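Local coordinates for protein glyceraldehyde-3-phosphate dehydrogenase (Sulfolobus solfataricus, PDB 1B7G) that catalyses the phosphorylating oxidation of glyceraldehyde 3-phosphate in glycolysis, using NADP in preference to NAD, at residues G108-F119 with K131-C139. The protein carries 1 engineered substitution. Numbering follows the deposited sequence.
Sequences GGEKAEVADISF and KKYIRVVSC. With SO4 (sulfate ion), chain H; SO4 (sulfate ion), chain C.
Ser118 OG is gripped side-on by two nitrogens of Arg135, NE and NH2, each 2.8 Å away. The hydroxyl oxygen sits tilted 19° from the guanidinium plane. A third bond, straighter and almost in that plane, runs 3.0 Å from Arg135 NH1 to the carbonyl oxygen Glu110 O. Ala112 CA covers one face of the guanidinium, 3.7 Å above its centre. Arg135 holds CG anti to its N (chi1 -177°) and bends at chi3, which turns the group between the 3-10 turn and Ser118. Replacing it with a leucine would probably leave Glu110 O and Ser118 OG without these donors and take away the flat group that Ala112 CA lies over.

Next to this grip the backbones pair as parallel strands, Ser118 with Arg135 and Phe119 with Val136. Arg135 N donates to Ile117 O at 2.7 Å, in the carbonyl plane, while Phe119 N to Arg135 O is a weak bond. At the start of strand 133-136, Asp116 bonds twice to Tyr133: its N donates to Tyr133 O, and its OD2 takes Tyr133 N at 3.1 Å from above the carboxylate plane. Among the apolar groups, Ile134 CG2 presses on Phe119 CB, 3.4 Å away. Past the strand, Ser138 OG bonds to a sulfate oxygen and to Thr141, beside the probable nucleophile Cys139. This sulfate also binds His193 and Arg166, and so occupies the inorganic phosphate site.

The contact forms the edge of the Rossmann-type parallel sheet. Helix 121-128 makes the beta-alpha-beta crossover between strands 118-119 and 133-136. Strand 103-106 pairs with the other side of 133-136, and helix 304-315 packs against Phe119, Ile134 and Val136.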
ATOM      1  N   GLY A 108      18.163  13.636   7.477  1.00 29.80           N
ATOM      2  CA  GLY A 108      19.307  13.689   6.612  1.00 30.06           C
ATOM      3  C   GLY A 108      19.463  14.747   5.562  1.00 30.76           C
ATOM      4  O   GLY A 108      20.549  14.940   4.993  1.00 30.96           O
ATOM      5  N   GLY A 109      18.412  15.476   5.236  1.00 26.20           N
ATOM      6  CA  GLY A 109      18.344  16.512   4.241  1.00 29.64           C
ATOM      7  C   GLY A 109      18.945  17.819   4.752  1.00 33.52           C
ATOM      8  O   GLY A 109      19.190  18.747   3.989  1.00 29.38           O
ATOM      9  N   GLU A 110      19.148  17.889   6.062  1.00 32.75           N
ATOM     10  CA  GLU A 110      19.773  19.039   6.691  1.00 28.17           C
ATOM     11  C   GLU A 110      21.294  18.973   6.548  1.00 31.41           C
ATOM     12  O   GLU A 110      21.823  17.884   6.330  1.00 31.49           O
ATOM     13  CB  GLU A 110      19.432  19.044   8.198  1.00 28.97           C
ATOM     14  CG  GLU A 110      17.937  19.305   8.416  1.00 30.99           C
ATOM     15  CD  GLU A 110      17.448  20.635   7.894  1.00 30.39           C
ATOM     16  OE1 GLU A 110      18.160  21.657   8.001  1.00 29.00           O
ATOM     17  OE2 GLU A 110      16.302  20.705   7.400  1.00 34.38           O
ATOM     18  N   LYS A 111      21.939  20.117   6.678  1.00 32.58           N
ATOM     19  CA  LYS A 111      23.397  20.150   6.677  1.00 36.17           C
ATOM     20  C   LYS A 111      23.944  19.519   7.951  1.00 33.74           C
ATOM     21  O   LYS A 111      23.324  19.663   9.016  1.00 32.53           O
ATOM     22  CB  LYS A 111      23.912  21.594   6.564  1.00 40.04           C
ATOM     23  CG  LYS A 111      23.581  22.291   5.266  1.00 43.00           C
ATOM     24  CD  LYS A 111      24.122  23.706   5.200  1.00 60.30           C
ATOM     25  CE  LYS A 111      23.180  24.615   4.417  1.00 73.54           C
ATOM     26  NZ  LYS A 111      23.774  25.988   4.312  1.00 83.62           N
ATOM     27  N   ALA A 112      25.129  18.895   7.916  1.00 27.57           N
ATOM     28  CA  ALA A 112      25.675  18.264   9.111  1.00 32.49           C
ATOM     29  C   ALA A 112      25.848  19.238  10.266  1.00 35.34           C
ATOM     30  O   ALA A 112      25.599  18.868  11.437  1.00 31.25           O
ATOM     31  CB  ALA A 112      27.010  17.570   8.822  1.00 36.79           C
ATOM     32  N   GLU A 113      26.135  20.512   9.954  1.00 27.08           N
ATOM     33  CA  GLU A 113      26.275  21.505  11.010  1.00 35.91           C
ATOM     34  C   GLU A 113      25.020  21.789  11.809  1.00 35.15           C
ATOM     35  O   GLU A 113      25.117  22.477  12.840  1.00 37.78           O
ATOM     36  CB  GLU A 113      26.800  22.828  10.396  1.00 37.97           C
ATOM     37  CG  GLU A 113      25.640  23.719   9.943  1.00 52.78           C
ATOM     38  CD  GLU A 113      26.043  24.858   9.043  1.00 61.67           C
ATOM     39  OE1 GLU A 113      27.254  25.008   8.778  1.00 72.88           O
ATOM     40  OE2 GLU A 113      25.148  25.596   8.575  1.00 62.81           O
ATOM     41  N   VAL A 114      23.820  21.391  11.402  1.00 38.04           N
ATOM     42  CA  VAL A 114      22.607  21.657  12.179  1.00 36.03           C
ATOM     43  C   VAL A 114      22.629  20.904  13.506  1.00 35.82           C
ATOM     44  O   VAL A 114      21.989  21.258  14.492  1.00 35.06           O
ATOM     45  CB  VAL A 114      21.367  21.289  11.347  1.00 37.64           C
ATOM     46  CG1 VAL A 114      21.143  19.774  11.402  1.00 32.97           C
ATOM     47  CG2 VAL A 114      20.106  22.007  11.812  1.00 34.16           C
ATOM     48  N   ALA A 115      23.378  19.817  13.591  1.00 36.64           N
ATOM     49  CA  ALA A 115      23.492  18.963  14.742  1.00 40.50           C
ATOM     50  C   ALA A 115      24.904  18.933  15.333  1.00 35.21           C
ATOM     51  O   ALA A 115      25.834  19.450  14.752  1.00 36.49           O
ATOM     52  CB  ALA A 115      23.193  17.511  14.298  1.00 42.27           C
ATOM     53  N   ASP A 116      25.044  18.199  16.430  1.00 32.61           N
ATOM     54  CA  ASP A 116      26.318  17.979  17.072  1.00 36.17           C
ATOM     55  C   ASP A 116      26.915  16.659  16.556  1.00 31.95           C
ATOM     56  O   ASP A 116      28.056  16.407  16.833  1.00 30.12           O
ATOM     57  CB  ASP A 116      26.265  17.898  18.594  1.00 32.28           C
ATOM     58  CG  ASP A 116      25.481  19.023  19.228  1.00 35.22           C
ATOM     59  OD1 ASP A 116      25.688  20.181  18.828  1.00 37.55           O
ATOM     60  OD2 ASP A 116      24.599  18.724  20.068  1.00 39.99           O
ATOM     61  N   ILE A 117      26.108  15.859  15.865  1.00 29.22           N
ATOM     62  CA  ILE A 117      26.661  14.629  15.306  1.00 31.28           C
ATOM     63  C   ILE A 117      25.661  14.045  14.299  1.00 28.96           C
ATOM     64  O   ILE A 117      24.486  14.386  14.389  1.00 32.40           O
ATOM     65  CB  ILE A 117      26.950  13.637  16.430  1.00 23.87           C
ATOM     66  CG1 ILE A 117      27.892  12.530  15.975  1.00 23.70           C
ATOM     67  CG2 ILE A 117      25.626  13.077  16.989  1.00 29.12           C
ATOM     68  CD1 ILE A 117      28.299  11.526  17.034  1.00 25.69           C
ATOM     69  N   SER A 118      26.137  13.241  13.365  1.00 28.03           N
ATOM     70  CA  SER A 118      25.177  12.528  12.476  1.00 26.97           C
ATOM     71  C   SER A 118      25.142  11.111  13.024  1.00 27.30           C
ATOM     72  O   SER A 118      26.101  10.699  13.690  1.00 29.33           O
ATOM     73  CB  SER A 118      25.617  12.542  10.996  1.00 17.91           C
ATOM     74  OG  SER A 118      25.514  13.869  10.540  1.00 26.79           O
ATOM     75  N   PHE A 119      24.100  10.355  12.701  1.00 29.77           N
ATOM     76  CA  PHE A 119      23.851   9.082  13.348  1.00 28.18           C
ATOM     77  C   PHE A 119      23.276   8.006  12.459  1.00 26.22           C
ATOM     78  O   PHE A 119      22.414   8.227  11.626  1.00 24.77           O
ATOM     79  CB  PHE A 119      22.727   9.411  14.413  1.00 26.95           C
ATOM     80  CG  PHE A 119      22.122   8.280  15.177  1.00 30.94           C
ATOM     81  CD1 PHE A 119      21.080   7.522  14.709  1.00 24.24           C
ATOM     82  CD2 PHE A 119      22.546   8.036  16.487  1.00 29.32           C
ATOM     83  CE1 PHE A 119      20.503   6.514  15.442  1.00 25.84           C
ATOM     84  CE2 PHE A 119      21.999   7.001  17.244  1.00 32.33           C
ATOM     85  CZ  PHE A 119      20.955   6.241  16.738  1.00 27.24           C
ATOM     86  N   LYS A 131      24.330  13.578  22.979  1.00 29.23           N
ATOM     87  CA  LYS A 131      24.323  14.742  22.085  1.00 28.00           C
ATOM     88  C   LYS A 131      22.945  15.352  22.099  1.00 29.00           C
ATOM     89  O   LYS A 131      21.970  14.625  21.927  1.00 32.59           O
ATOM     90  CB  LYS A 131      24.792  14.413  20.664  1.00 29.77           C
ATOM     91  CG  LYS A 131      26.182  13.741  20.673  1.00 26.82           C
ATOM     92  CD  LYS A 131      27.228  14.811  21.036  1.00 34.55           C
ATOM     93  CE  LYS A 131      28.630  14.197  20.995  1.00 36.73           C
ATOM     94  NZ  LYS A 131      29.643  15.184  21.454  1.00 37.90           N
ATOM     95  N   LYS A 132      22.891  16.687  22.270  1.00 29.19           N
ATOM     96  CA  LYS A 132      21.580  17.322  22.332  1.00 32.78           C
ATOM     97  C   LYS A 132      20.925  17.421  20.972  1.00 33.78           C
ATOM     98  O   LYS A 132      19.709  17.611  20.883  1.00 33.87           O
ATOM     99  CB  LYS A 132      21.736  18.729  22.971  1.00 36.56           C
ATOM    100  CG  LYS A 132      22.195  18.567  24.438  1.00 43.93           C
ATOM    101  CD  LYS A 132      22.632  19.913  25.001  1.00 51.74           C
ATOM    102  CE  LYS A 132      23.262  19.737  26.379  1.00 63.94           C
ATOM    103  NZ  LYS A 132      24.598  19.068  26.298  1.00 61.25           N
ATOM    104  N   TYR A 133      21.741  17.498  19.916  1.00 31.45           N
ATOM    105  CA  TYR A 133      21.277  17.675  18.536  1.00 29.93           C
ATOM    106  C   TYR A 133      21.926  16.623  17.658  1.00 27.42           C
ATOM    107  O   TYR A 133      23.160  16.473  17.713  1.00 29.19           O
ATOM    108  CB  TYR A 133      21.521  19.098  18.019  1.00 26.29           C
ATOM    109  CG  TYR A 133      20.756  20.087  18.894  1.00 35.62           C
ATOM    110  CD1 TYR A 133      19.368  20.153  18.856  1.00 35.74           C
ATOM    111  CD2 TYR A 133      21.449  20.869  19.815  1.00 38.55           C
ATOM    112  CE1 TYR A 133      18.669  21.045  19.669  1.00 33.56           C
ATOM    113  CE2 TYR A 133      20.753  21.731  20.649  1.00 36.53           C
ATOM    114  CZ  TYR A 133      19.385  21.800  20.585  1.00 36.76           C
ATOM    115  OH  TYR A 133      18.712  22.667  21.434  1.00 35.18           O
ATOM    116  N   ILE A 134      21.132  15.738  17.091  1.00 28.29           N
ATOM    117  CA  ILE A 134      21.623  14.569  16.338  1.00 25.93           C
ATOM    118  C   ILE A 134      21.024  14.606  14.932  1.00 31.44           C
ATOM    119  O   ILE A 134      19.831  14.869  14.789  1.00 24.49           O
ATOM    120  CB  ILE A 134      21.203  13.270  17.049  1.00 28.51           C
ATOM    121  CG1 ILE A 134      21.952  13.101  18.389  1.00 27.84           C
ATOM    122  CG2 ILE A 134      21.430  12.036  16.178  1.00 25.27           C
ATOM    123  CD1 ILE A 134      21.677  11.774  19.089  1.00 23.35           C
ATOM    124  N   ARG A 135      21.850  14.387  13.893  1.00 28.58           N
ATOM    125  CA  ARG A 135      21.271  14.376  12.542  1.00 25.96           C
ATOM    126  C   ARG A 135      21.171  12.933  12.083  1.00 24.15           C
ATOM    127  O   ARG A 135      22.190  12.246  12.036  1.00 25.49           O
ATOM    128  CB  ARG A 135      22.111  15.152  11.507  1.00 26.33           C
ATOM    129  CG  ARG A 135      21.382  15.152  10.134  1.00 24.60           C
ATOM    130  CD  ARG A 135      22.304  15.821   9.082  1.00 25.48           C
ATOM    131  NE  ARG A 135      23.510  15.014   8.906  1.00 26.26           N
ATOM    132  CZ  ARG A 135      24.284  15.051   7.826  1.00 33.42           C
ATOM    133  NH1 ARG A 135      23.942  15.817   6.798  1.00 27.88           N
ATOM    134  NH2 ARG A 135      25.338  14.260   7.749  1.00 25.59           N
ATOM    135  N   VAL A 136      19.961  12.402  11.959  1.00 24.71           N
ATOM    136  CA  VAL A 136      19.834  11.047  11.420  1.00 22.95           C
ATOM    137  C   VAL A 136      20.118  11.180   9.904  1.00 25.76           C
ATOM    138  O   VAL A 136      19.441  11.951   9.248  1.00 24.36           O
ATOM    139  CB  VAL A 136      18.443  10.454  11.632  1.00 31.05           C
ATOM    140  CG1 VAL A 136      18.267   9.182  10.790  1.00 22.39           C
ATOM    141  CG2 VAL A 136      18.173  10.124  13.131  1.00 23.00           C
ATOM    142  N   VAL A 137      21.063  10.433   9.361  1.00 25.80           N
ATOM    143  CA  VAL A 137      21.412  10.565   7.941  1.00 28.56           C
ATOM    144  C   VAL A 137      20.217  10.234   7.037  1.00 25.27           C
ATOM    145  O   VAL A 137      19.205   9.682   7.475  1.00 27.61           O
ATOM    146  CB  VAL A 137      22.592   9.683   7.529  1.00 23.76           C
ATOM    147  CG1 VAL A 137      23.917  10.419   7.794  1.00 33.57           C
ATOM    148  CG2 VAL A 137      22.584   8.347   8.242  1.00 24.43           C
ATOM    149  N   SER A 138      20.351  10.581   5.745  1.00 24.23           N
ATOM    150  CA  SER A 138      19.240  10.377   4.808  1.00 18.83           C
ATOM    151  C   SER A 138      18.914   8.921   4.651  1.00 20.34           C
ATOM    152  O   SER A 138      19.663   8.005   5.033  1.00 24.99           O
ATOM    153  CB  SER A 138      19.622  10.991   3.420  1.00 21.65           C
ATOM    154  OG  SER A 138      20.562  10.063   2.809  1.00 19.84           O
ATOM    155  N   CYS A 139      17.810   8.622   3.950  1.00 20.71           N
ATOM    156  CA  CYS A 139      17.390   7.260   3.703  1.00 21.92           C
ATOM    157  C   CYS A 139      18.459   6.419   2.981  1.00 23.25           C
ATOM    158  O   CYS A 139      18.710   5.281   3.338  1.00 20.91           O
ATOM    159  CB  CYS A 139      16.121   7.309   2.778  1.00 29.02           C
ATOM    160  SG  CYS A 139      14.798   8.344   3.515  1.00 41.13           S
TER
HETATM  161  S   SO4 H 611      26.970  19.392   4.683  1.00 61.16           S
HETATM  162  O1  SO4 H 611      28.106  20.181   5.313  1.00 60.54           O
HETATM  163  O2  SO4 H 611      25.932  20.362   4.210  1.00 66.61           O
HETATM  164  O3  SO4 H 611      26.402  18.421   5.649  1.00 53.61           O
HETATM  165  O4  SO4 H 611      27.558  18.670   3.497  1.00 65.17           O
HETATM  166  S   SO4 C 601      18.756  10.426  -0.294  1.00 25.27           S
HETATM  167  O1  SO4 C 601      17.752  11.449  -0.558  1.00 34.33           O
HETATM  168  O2  SO4 C 601      19.172   9.769  -1.652  1.00 29.64           O
HETATM  169  O3  SO4 C 601      18.373   9.305   0.559  1.00 30.69           O
HETATM  170  O4  SO4 C 601      19.910  11.142   0.279  1.00 30.27           O
HETATM  171  O   HOH W   1      22.248  12.557   5.084  1.00 22.54           O
HETATM  172  O   HOH W   2      16.752  11.197   7.952  1.00 24.82           O
HETATM  173  O   HOH W   3      25.405  18.345  22.593  1.00 36.82           O